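Local atomic coordinates of erythrocyte membrane protein 1 (Plasmodium falciparum, PDB entry 2XU0), a protein that probably binds host cell surface receptors and is represented here by its N-terminal segment and first Duffy-binding-like domain, a domain involved in rosetting. Residues A[113-116]-A[122-125]; A[206-211]-A[313-318]; A[237-242]-A[249-254]; A[255-260]-A[305-310]. The protein carries 10 engineered substitutions. All coordinates share one frame; numbering follows the deposited sequence.

Interaction 1 (A[113-116]-A[122-125]). Engineered in segment 122-125: A125 (natural residue Ser). With MG (magnesium ion), chain C; PRO (proline), chain B.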
# COMPACT_ATOMS: atom_id res chain seq x y z
N CYS A 113 -1.50 13.19 -2.15
CA CYS A 113 -0.22 13.67 -1.60
C CYS A 113 -0.28 15.14 -1.13
O CYS A 113 0.75 15.70 -0.76
CB CYS A 113 0.92 13.47 -2.61
SG CYS A 113 0.98 11.83 -3.35
N ASN A 114 -1.45 15.78 -1.14
CA ASN A 114 -1.59 17.18 -0.70
C ASN A 114 -1.74 17.32 0.82
O ASN A 114 -1.67 16.33 1.54
CB ASN A 114 -2.71 17.90 -1.48
CG ASN A 114 -2.50 17.97 -2.99
OD1 ASN A 114 -1.37 18.03 -3.50
ND2 ASN A 114 -3.60 17.96 -3.74
N SER A 115 -1.94 18.56 1.32
CA SER A 115 -1.97 18.84 2.75
C SER A 115 -3.25 18.80 3.55
O SER A 115 -3.18 18.46 4.73
CB SER A 115 -1.20 20.11 3.06
OG SER A 115 -1.69 21.20 2.29
N ASP A 116 -4.40 19.21 2.99
CA ASP A 116 -5.63 19.29 3.79
C ASP A 116 -6.11 17.94 4.37
O ASP A 116 -6.53 17.88 5.53
CB ASP A 116 -6.77 20.03 3.05
CG ASP A 116 -6.41 21.39 2.44
OD1 ASP A 116 -5.51 22.08 2.99
OD2 ASP A 116 -7.00 21.74 1.40
N GLU A 122 1.90 19.67 4.95
CA GLU A 122 1.62 21.10 5.01
C GLU A 122 1.97 21.73 3.68
O GLU A 122 2.80 21.21 2.95
CB GLU A 122 2.42 21.77 6.13
CG GLU A 122 2.03 21.38 7.57
CD GLU A 122 0.57 21.46 7.99
OE1 GLU A 122 -0.19 22.29 7.44
OE2 GLU A 122 0.20 20.68 8.90
N ASN A 123 1.32 22.86 3.35
CA ASN A 123 1.61 23.58 2.11
C ASN A 123 3.03 24.14 2.11
O ASN A 123 3.62 24.24 1.05
CB ASN A 123 0.61 24.73 1.89
CG ASN A 123 -0.79 24.30 1.56
OD1 ASN A 123 -1.77 24.82 2.09
ND2 ASN A 123 -0.94 23.34 0.65
N ASN A 124 3.60 24.44 3.30
CA ASN A 124 4.96 24.99 3.42
C ASN A 124 6.10 23.95 3.32
O ASN A 124 7.26 24.28 3.60
CB ASN A 124 5.10 25.88 4.67
CG ASN A 124 4.86 25.18 6.00
OD1 ASN A 124 4.85 23.95 6.11
ND2 ASN A 124 4.67 25.95 7.04
N ALA A 125 5.75 22.71 2.96
CA ALA A 125 6.73 21.64 2.82
C ALA A 125 6.50 20.80 1.57
O ALA A 125 5.37 20.38 1.29
CB ALA A 125 6.76 20.76 4.07
MG MG C . -2.18 18.56 6.77
N PRO B . 11.83 20.10 4.48
CA PRO B . 11.79 20.60 3.09
C PRO B . 10.46 20.28 2.40
O PRO B . 9.83 19.26 2.78
CB PRO B . 12.97 19.87 2.41
CG PRO B . 13.26 18.66 3.28
CD PRO B . 12.88 19.08 4.68
OXT PRO B . 10.09 21.02 1.46
O HOH W 1 -4.49 24.52 1.54
O HOH W 2 -4.41 17.99 7.61
O HOH W 3 -1.43 18.54 9.05
O HOH W 4 -2.72 20.95 6.78

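Interaction 2 (A[206-211]-A[313-318])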
# COMPACT_ATOMS: atom_id res chain seq x y z
N ARG A 206 -3.44 6.69 15.03
CA ARG A 206 -2.14 6.96 14.42
C ARG A 206 -2.28 7.25 12.93
O ARG A 206 -1.38 7.84 12.35
CB ARG A 206 -1.22 5.74 14.61
CG ARG A 206 -0.84 5.45 16.07
CD ARG A 206 -0.11 4.12 16.10
NE ARG A 206 0.32 3.69 17.43
CZ ARG A 206 1.06 2.61 17.64
NH1 ARG A 206 1.47 1.87 16.62
NH2 ARG A 206 1.42 2.28 18.87
N ASP A 207 -3.43 6.85 12.31
CA ASP A 207 -3.68 7.06 10.90
C ASP A 207 -3.56 8.53 10.50
O ASP A 207 -4.03 9.40 11.25
CB ASP A 207 -5.03 6.45 10.51
CG ASP A 207 -5.43 6.76 9.11
OD1 ASP A 207 -4.93 6.06 8.18
OD2 ASP A 207 -6.09 7.79 8.91
N MET A 208 -2.90 8.81 9.37
CA MET A 208 -2.61 10.18 8.88
C MET A 208 -3.70 10.75 7.96
O MET A 208 -3.65 11.93 7.62
CB MET A 208 -1.30 10.17 8.06
CG MET A 208 -0.04 10.03 8.86
SD MET A 208 1.36 10.06 7.69
CE MET A 208 1.52 8.39 7.32
N PHE A 209 -4.64 9.92 7.49
CA PHE A 209 -5.64 10.41 6.54
C PHE A 209 -6.81 11.12 7.19
O PHE A 209 -7.38 10.63 8.16
CB PHE A 209 -6.05 9.34 5.53
CG PHE A 209 -6.88 9.81 4.35
CD1 PHE A 209 -6.32 10.62 3.36
CD2 PHE A 209 -8.19 9.36 4.16
CE1 PHE A 209 -7.07 11.03 2.25
CE2 PHE A 209 -8.94 9.79 3.07
CZ PHE A 209 -8.38 10.63 2.13
N LEU A 210 -7.12 12.31 6.70
CA LEU A 210 -8.22 13.10 7.22
C LEU A 210 -9.28 13.16 6.11
O LEU A 210 -9.15 13.97 5.20
CB LEU A 210 -7.70 14.49 7.59
CG LEU A 210 -8.72 15.41 8.24
CD1 LEU A 210 -9.26 14.80 9.51
CD2 LEU A 210 -8.11 16.78 8.49
N PRO A 211 -10.29 12.24 6.13
CA PRO A 211 -11.29 12.20 5.03
C PRO A 211 -11.96 13.54 4.73
O PRO A 211 -12.16 13.88 3.57
CB PRO A 211 -12.29 11.14 5.48
CG PRO A 211 -11.57 10.33 6.49
CD PRO A 211 -10.57 11.21 7.15
N LEU A 313 5.89 4.47 5.75
CA LEU A 313 6.71 3.44 5.10
C LEU A 313 5.85 2.42 4.33
O LEU A 313 6.21 1.99 3.23
CB LEU A 313 7.62 2.73 6.15
CG LEU A 313 8.65 3.64 6.82
CD1 LEU A 313 9.41 2.91 7.91
CD2 LEU A 313 9.59 4.32 5.78
N ARG A 314 4.72 2.03 4.91
CA ARG A 314 3.76 1.12 4.28
C ARG A 314 3.18 1.78 3.04
O ARG A 314 3.09 1.13 2.03
CB ARG A 314 2.59 0.84 5.22
CG ARG A 314 2.96 0.08 6.48
CD ARG A 314 1.73 -0.47 7.15
NE ARG A 314 0.57 0.45 7.18
CZ ARG A 314 0.09 1.03 8.27
NH1 ARG A 314 0.73 0.92 9.42
NH2 ARG A 314 -0.99 1.78 8.21
N TRP A 315 2.81 3.08 3.12
CA TRP A 315 2.23 3.77 1.97
C TRP A 315 3.20 3.97 0.83
O TRP A 315 2.79 3.86 -0.32
CB TRP A 315 1.62 5.12 2.37
CG TRP A 315 0.39 5.04 3.24
CD1 TRP A 315 -0.35 3.93 3.55
CD2 TRP A 315 -0.36 6.18 3.72
NE1 TRP A 315 -1.47 4.31 4.29
CE2 TRP A 315 -1.51 5.68 4.37
CE3 TRP A 315 -0.16 7.57 3.66
CZ2 TRP A 315 -2.44 6.53 5.01
CZ3 TRP A 315 -1.06 8.41 4.32
CH2 TRP A 315 -2.17 7.89 4.99
N PHE A 316 4.48 4.24 1.14
CA PHE A 316 5.50 4.44 0.14
C PHE A 316 5.81 3.08 -0.53
O PHE A 316 6.03 3.04 -1.74
CB PHE A 316 6.76 5.07 0.82
CG PHE A 316 7.84 5.68 -0.05
CD1 PHE A 316 7.67 5.80 -1.43
CD2 PHE A 316 9.04 6.12 0.51
CE1 PHE A 316 8.67 6.37 -2.23
CE2 PHE A 316 10.06 6.65 -0.29
CZ PHE A 316 9.86 6.80 -1.65
N GLU A 317 5.80 1.98 0.24
CA GLU A 317 6.04 0.64 -0.31
C GLU A 317 4.87 0.27 -1.26
O GLU A 317 5.09 -0.25 -2.34
CB GLU A 317 6.21 -0.41 0.82
CG GLU A 317 6.47 -1.83 0.35
CD GLU A 317 5.27 -2.65 -0.07
OE1 GLU A 317 4.13 -2.32 0.33
OE2 GLU A 317 5.46 -3.62 -0.84
N GLU A 318 3.64 0.58 -0.87
CA GLU A 318 2.48 0.31 -1.75
C GLU A 318 2.50 1.25 -2.96
O GLU A 318 2.14 0.85 -4.07
CB GLU A 318 1.19 0.50 -0.97
CG GLU A 318 -0.07 0.14 -1.73
CD GLU A 318 -1.30 0.23 -0.87
OE1 GLU A 318 -1.17 0.57 0.32
OE2 GLU A 318 -2.40 -0.10 -1.37

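Interaction 3 (A[237-242]-A[249-254]). Engineered in segment 249-254: A250 (natural residue Ser).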
# COMPACT_ATOMS: atom_id res chain seq x y z
N ARG A 237 -7.31 1.15 35.46
CA ARG A 237 -7.36 2.58 35.19
C ARG A 237 -6.04 3.26 35.53
O ARG A 237 -5.68 4.21 34.83
CB ARG A 237 -8.51 3.26 35.96
CG ARG A 237 -9.90 2.98 35.40
CD ARG A 237 -11.01 3.64 36.21
NE ARG A 237 -11.24 5.04 35.82
CZ ARG A 237 -10.75 6.09 36.46
NH1 ARG A 237 -9.99 5.93 37.55
NH2 ARG A 237 -11.01 7.32 36.03
N LYS A 238 -5.32 2.79 36.56
CA LYS A 238 -4.03 3.38 36.94
C LYS A 238 -2.90 2.90 36.05
O LYS A 238 -1.96 3.65 35.80
CB LYS A 238 -3.72 3.29 38.45
CG LYS A 238 -3.55 1.89 39.01
CD LYS A 238 -2.09 1.57 39.32
CE LYS A 238 -1.86 0.10 39.61
NZ LYS A 238 -1.93 -0.74 38.38
N HIS A 239 -3.01 1.65 35.54
CA HIS A 239 -2.05 1.06 34.61
C HIS A 239 -2.09 1.89 33.30
O HIS A 239 -1.04 2.17 32.72
CB HIS A 239 -2.40 -0.40 34.33
CG HIS A 239 -1.46 -1.10 33.40
ND1 HIS A 239 -0.27 -1.64 33.85
CD2 HIS A 239 -1.57 -1.33 32.07
CE1 HIS A 239 0.31 -2.17 32.78
NE2 HIS A 239 -0.44 -2.01 31.69
N TYR A 240 -3.30 2.32 32.89
CA TYR A 240 -3.53 3.15 31.71
C TYR A 240 -3.63 4.63 32.06
O TYR A 240 -4.39 5.37 31.43
CB TYR A 240 -4.77 2.65 30.96
CG TYR A 240 -4.53 1.30 30.32
CD1 TYR A 240 -5.09 0.15 30.86
CD2 TYR A 240 -3.69 1.17 29.21
CE1 TYR A 240 -4.86 -1.10 30.28
CE2 TYR A 240 -3.44 -0.07 28.64
CZ TYR A 240 -4.03 -1.21 29.17
OH TYR A 240 -3.80 -2.45 28.62
N ALA A 241 -2.86 5.08 33.04
CA ALA A 241 -2.91 6.47 33.43
C ALA A 241 -1.57 7.15 33.33
O ALA A 241 -0.55 6.53 33.62
CB ALA A 241 -3.43 6.60 34.86
N HIS A 242 -1.58 8.44 32.97
CA HIS A 242 -0.40 9.30 32.97
C HIS A 242 -0.07 9.59 34.47
O HIS A 242 -0.88 9.28 35.35
CB HIS A 242 -0.70 10.62 32.22
CG HIS A 242 -0.86 10.49 30.74
ND1 HIS A 242 0.10 9.87 29.94
CD2 HIS A 242 -1.84 10.98 29.93
CE1 HIS A 242 -0.34 9.99 28.69
NE2 HIS A 242 -1.50 10.64 28.64
N TYR A 249 -4.94 7.37 26.84
CA TYR A 249 -5.77 6.84 25.78
C TYR A 249 -4.96 6.28 24.64
O TYR A 249 -5.37 5.28 24.07
CB TYR A 249 -6.80 7.88 25.33
CG TYR A 249 -7.77 8.24 26.44
CD1 TYR A 249 -8.79 7.36 26.81
CD2 TYR A 249 -7.64 9.42 27.15
CE1 TYR A 249 -9.66 7.67 27.85
CE2 TYR A 249 -8.52 9.75 28.19
CZ TYR A 249 -9.53 8.86 28.53
OH TYR A 249 -10.39 9.18 29.55
N ALA A 250 -3.76 6.83 24.39
CA ALA A 250 -2.87 6.32 23.34
C ALA A 250 -2.42 4.88 23.67
O ALA A 250 -2.49 4.02 22.79
CB ALA A 250 -1.67 7.24 23.17
N LYS A 251 -2.04 4.62 24.93
CA LYS A 251 -1.61 3.30 25.40
C LYS A 251 -2.80 2.34 25.44
O LYS A 251 -2.69 1.18 25.03
CB LYS A 251 -0.94 3.42 26.76
CG LYS A 251 -0.34 2.12 27.25
CD LYS A 251 0.07 2.21 28.72
CE LYS A 251 0.49 0.87 29.29
NZ LYS A 251 1.58 0.22 28.50
N LEU A 252 -3.95 2.84 25.90
CA LEU A 252 -5.19 2.08 25.97
C LEU A 252 -5.65 1.59 24.58
O LEU A 252 -6.08 0.44 24.46
CB LEU A 252 -6.28 2.95 26.64
CG LEU A 252 -7.63 2.29 26.90
CD1 LEU A 252 -7.54 1.28 28.04
CD2 LEU A 252 -8.68 3.33 27.21
N ARG A 253 -5.57 2.46 23.56
CA ARG A 253 -5.97 2.09 22.20
C ARG A 253 -4.98 1.11 21.55
O ARG A 253 -5.41 0.22 20.83
CB ARG A 253 -6.13 3.32 21.31
CG ARG A 253 -7.24 4.24 21.73
CD ARG A 253 -7.79 4.80 20.44
NE ARG A 253 -7.75 6.24 20.40
CZ ARG A 253 -8.06 6.97 19.35
NH1 ARG A 253 -8.43 6.39 18.21
NH2 ARG A 253 -8.01 8.29 19.42
N GLU A 254 -3.66 1.27 21.83
CA GLU A 254 -2.57 0.41 21.37
C GLU A 254 -2.78 -1.02 21.85
O GLU A 254 -2.55 -1.97 21.09
CB GLU A 254 -1.23 0.86 22.00
CG GLU A 254 -0.53 1.96 21.26
CD GLU A 254 0.66 2.57 21.98
OE1 GLU A 254 1.15 3.62 21.50
OE2 GLU A 254 1.10 2.01 23.02
O HOH W 5 0.29 -2.50 28.99

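Interaction 4 (A[255-260]-A[305-310])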
# COMPACT_ATOMS: atom_id res chain seq x y z
N ASP A 255 -3.07 -1.17 23.17
CA ASP A 255 -3.28 -2.47 23.81
C ASP A 255 -4.58 -3.07 23.36
O ASP A 255 -4.62 -4.25 23.08
CB ASP A 255 -3.23 -2.33 25.34
CG ASP A 255 -1.82 -2.07 25.84
OD1 ASP A 255 -0.89 -1.99 24.98
OD2 ASP A 255 -1.63 -2.02 27.06
N TRP A 256 -5.62 -2.24 23.20
CA TRP A 256 -6.86 -2.76 22.67
C TRP A 256 -6.60 -3.39 21.31
O TRP A 256 -7.04 -4.51 21.07
CB TRP A 256 -7.94 -1.66 22.56
CG TRP A 256 -9.30 -2.23 22.28
CD1 TRP A 256 -10.20 -2.66 23.21
CD2 TRP A 256 -9.86 -2.53 21.00
NE1 TRP A 256 -11.32 -3.17 22.57
CE2 TRP A 256 -11.13 -3.11 21.22
CE3 TRP A 256 -9.40 -2.37 19.67
CZ2 TRP A 256 -11.96 -3.52 20.16
CZ3 TRP A 256 -10.24 -2.76 18.63
CH2 TRP A 256 -11.49 -3.34 18.88
N TRP A 257 -5.84 -2.70 20.42
CA TRP A 257 -5.54 -3.24 19.09
C TRP A 257 -4.81 -4.56 19.21
O TRP A 257 -5.24 -5.57 18.64
CB TRP A 257 -4.74 -2.24 18.23
CG TRP A 257 -4.38 -2.83 16.89
CD1 TRP A 257 -3.19 -3.40 16.54
CD2 TRP A 257 -5.31 -3.15 15.84
NE1 TRP A 257 -3.28 -3.93 15.27
CE2 TRP A 257 -4.58 -3.86 14.84
CE3 TRP A 257 -6.67 -2.88 15.63
CZ2 TRP A 257 -5.16 -4.22 13.63
CZ3 TRP A 257 -7.25 -3.25 14.42
CH2 TRP A 257 -6.50 -3.93 13.44
N THR A 258 -3.69 -4.55 19.93
CA THR A 258 -2.85 -5.71 20.15
C THR A 258 -3.63 -6.90 20.66
O THR A 258 -3.41 -8.01 20.18
CB THR A 258 -1.69 -5.31 21.06
OG1 THR A 258 -0.97 -4.28 20.40
CG2 THR A 258 -0.75 -6.48 21.36
N ILE A 259 -4.57 -6.66 21.60
CA ILE A 259 -5.38 -7.70 22.21
C ILE A 259 -6.40 -8.29 21.25
O ILE A 259 -6.58 -9.51 21.23
CB ILE A 259 -5.97 -7.22 23.56
CG1 ILE A 259 -4.87 -7.19 24.66
CG2 ILE A 259 -7.15 -8.11 24.02
CD1 ILE A 259 -5.10 -6.08 25.75
N ASN A 260 -7.03 -7.45 20.42
CA ASN A 260 -8.08 -7.91 19.52
C ASN A 260 -7.68 -8.12 18.09
O ASN A 260 -8.53 -8.53 17.30
CB ASN A 260 -9.28 -6.96 19.61
CG ASN A 260 -9.91 -6.94 20.98
OD1 ASN A 260 -10.68 -7.83 21.34
ND2 ASN A 260 -9.51 -6.00 21.81
N TYR A 305 2.66 -8.57 10.21
CA TYR A 305 3.09 -7.62 11.23
C TYR A 305 3.16 -6.20 10.64
O TYR A 305 3.81 -5.34 11.20
CB TYR A 305 4.41 -8.06 11.85
CG TYR A 305 4.32 -9.45 12.44
CD1 TYR A 305 3.84 -9.65 13.75
CD2 TYR A 305 4.64 -10.58 11.69
CE1 TYR A 305 3.76 -10.93 14.30
CE2 TYR A 305 4.54 -11.86 12.23
CZ TYR A 305 4.16 -12.03 13.55
OH TYR A 305 4.09 -13.31 14.05
N LEU A 306 2.43 -5.95 9.53
CA LEU A 306 2.40 -4.63 8.89
C LEU A 306 1.76 -3.61 9.81
O LEU A 306 2.16 -2.45 9.79
CB LEU A 306 1.72 -4.65 7.52
CG LEU A 306 2.50 -5.25 6.34
CD1 LEU A 306 1.69 -5.10 5.05
CD2 LEU A 306 3.85 -4.58 6.13
N ASP A 307 0.84 -4.05 10.69
CA ASP A 307 0.22 -3.16 11.67
C ASP A 307 1.24 -2.63 12.72
O ASP A 307 0.89 -1.84 13.60
CB ASP A 307 -1.03 -3.81 12.31
CG ASP A 307 -0.83 -5.19 12.93
OD1 ASP A 307 -0.04 -6.00 12.38
OD2 ASP A 307 -1.56 -5.51 13.90
N TYR A 308 2.51 -3.07 12.62
CA TYR A 308 3.59 -2.58 13.49
C TYR A 308 4.65 -1.85 12.67
O TYR A 308 5.75 -1.58 13.16
CB TYR A 308 4.16 -3.70 14.40
CG TYR A 308 3.11 -4.14 15.39
CD1 TYR A 308 2.90 -3.42 16.57
CD2 TYR A 308 2.19 -5.13 15.06
CE1 TYR A 308 1.84 -3.73 17.42
CE2 TYR A 308 1.09 -5.40 15.87
CZ TYR A 308 0.94 -4.71 17.06
OH TYR A 308 -0.08 -5.03 17.92
N VAL A 309 4.31 -1.52 11.43
CA VAL A 309 5.20 -0.79 10.51
C VAL A 309 4.68 0.65 10.40
O VAL A 309 3.49 0.81 10.10
CB VAL A 309 5.32 -1.47 9.10
CG1 VAL A 309 6.18 -0.62 8.14
CG2 VAL A 309 5.87 -2.89 9.21
N PRO A 310 5.53 1.71 10.60
CA PRO A 310 5.02 3.07 10.40
C PRO A 310 4.25 3.21 9.09
O PRO A 310 4.69 2.74 8.04
CB PRO A 310 6.30 3.94 10.41
CG PRO A 310 7.27 3.16 11.24
CD PRO A 310 6.96 1.71 10.95

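Interaction 1 (A[113-116]-A[122-125])
S115 is the residue of 113-116 that meets the other segment, through E122 and N123. Before it, C113 ties this end of the loop to C130 by a disulfide, and N114 O accepts a hydrogen bond from the side-chain amide of N121.

The CB of S115 packs against the backbone of E122, 3.6 Å from E122 CA. The hydroxyl lies between the backbone N and the carbonyl carbon (chi1 55°) and points at N123. S115 OG is 2.8 Å from N123 ND2, but the angle is too poor for a hydrogen bond. S115 O binds magnesium at 2.3 Å.

The site is a magnesium-binding loop: the backbone oxygens of S115, I118 and N121 and three waters supply six ligands. E122 has been seen in a magnesium site of this protein; in this chain it acts from the second shell, through waters. The chain of E122 is bent, and its two carboxylate oxygens take separate waters: water 3 gives to OE2 at 2.7 Å and water 4 to OE1 at 2.9 Å.

D116 follows, and its backbone O accepts from water 2, the third metal-bound water. Its side chain reaches the second segment through water 1, which donates to D116 OD1 and to N123 OD1. E122 to A125 form a type I beta turn, closed by a weak bond from A125 N to E122 O. A125, an engineered residue, has its CB 3.7 Å from O of a bound proline, which N126 and G127 hold through their backbone N atoms.

Interaction 2 (A[206-211]-A[313-318])
W315 carries this contact for segment 313-318 of helix 311-338, meeting D207, M208 and F209 of the loop. One residue earlier, R314 forms salt bridges with D198 and D201 of helix 186-204.

W315 points the six-membered half of its indole into the bend of 206-211. M208 CB packs on the far corner of the ring, 3.9 Å from W315 CH2. The methionine chain then runs back along the indole in the opposite direction and bends at its last torsion (chi3 -90°). This lays M208 CE over one ring face, near the rim, 4.0 Å from W315 CZ3. The sulfur is oblique to the ring: M208 SD is 5.2 Å from the centroid of the six-membered ring of W315. D207 OD1 and F209 N approach the indole edge. The pyrrole end is fixed by a bond from W315 NE1 to D198.

In the loop, F209 N donates to D207 OD2 at 2.9 Å, while D207 OD1 is held by R135 and Q311. The arrangement is an Asx turn, D207 to F209, whose middle residue M208 makes a Met-aromatic contact with W315. It joins a connecting loop to long helix 311-338 of the helical Duffy-binding-like fold.

Interaction 3 (A[237-242]-A[249-254])
This is a mostly apolar contact between two successive helices of the Duffy-binding-like fold. It joins the end of helix 234-239 to the first turns of helix 249-268, with a short loop between them. Its main feature is a CH-pi contact. Y240, the first residue to leave the helical backbone angles, turns its ring toward the second helix. L252 CD1 sits over one face of that ring, 3.9 Å from the centroid of the Y240 ring and 15° off its normal. L252 gets there with CG anti to the backbone N (chi1 -176°). The H239 ring covers the rim of the opposite face through CD2, so Y240 is held between a neighbour and the other helix.

The ring also touches helix backbone: Y240 CD2 is 3.7 Å from L252 CA. Its hydroxyl bonds to D255, one turn after L252 on helix 249-268. L48 touches both Y240 and L252 from outside.

K251 is partly exposed. Its extended chain passes Y240, with K251 CD 3.9 Å from Y240 CD2, and then crosses H239 at about a right angle. Beyond, its ammonium turns to water 5, which accepts from K251 NZ at 3.1 Å and lies in the H239 ring plane, 2.8 Å from H239 NE2.

Interaction 4 (A[255-260]-A[305-310])
Two first torsions bring W257 and D307 together. W257 swings CG anti to its own N (chi1 178°), sending the indole away from helix 249-268 to the loop. D307 holds its carboxylate between the backbone N and the carbonyl carbon (chi1 53°), facing the indole edge. W257 NE1 donates to D307 OD2 at 2.7 Å, with an N-H...O angle of 158°. The acceptor lies close to the ring plane, and the anti lone pair of the oxygen is used. The carboxylate itself stands nearly upright to the indole. R261, a turn further along the helix, makes a salt bridge to the same oxygen.

A second bond lies beside the first. Y308 OH donates to T258 OG1 at 2.7 Å, and T258 OG1 lies in the plane of the tyrosine ring, at its edge. T258 is also bonded to the backbone O of E254, so the threonine hydroxyl relays a short chain from loop to helix. Y308 OH also lies 3.8 Å from W257 CD1, near the edge of the indole.

R204 of helix 186-204 makes cation-pi contacts with both W257 and Y308 and bonds to D307 O. D307 is buried. The indole N-H and the salt bridge to R261 would probably help keep the buried carboxylate ionised.

Interaction 1 comes first along the chain, at the magnesium loop. The loop and helix of interaction 2 then enclose the sequence that holds interactions 3 and 4. Those two share helix 249-268, with centres 15 Å apart, and join where Y240 OH meets D255 OD2 at 2.7 Å. Interaction 2 is the hub. It packs on interaction 1 through L210 and D116, reaches interaction 3 by the R206-E254 salt bridge, and touches interaction 4 where R314 NH1 meets V309 O. Interactions 1 and 3 are the furthest apart, about 32 Å between centres. Together the four contacts connect the metal-binding loop to the helical body of the Duffy-binding-like domain.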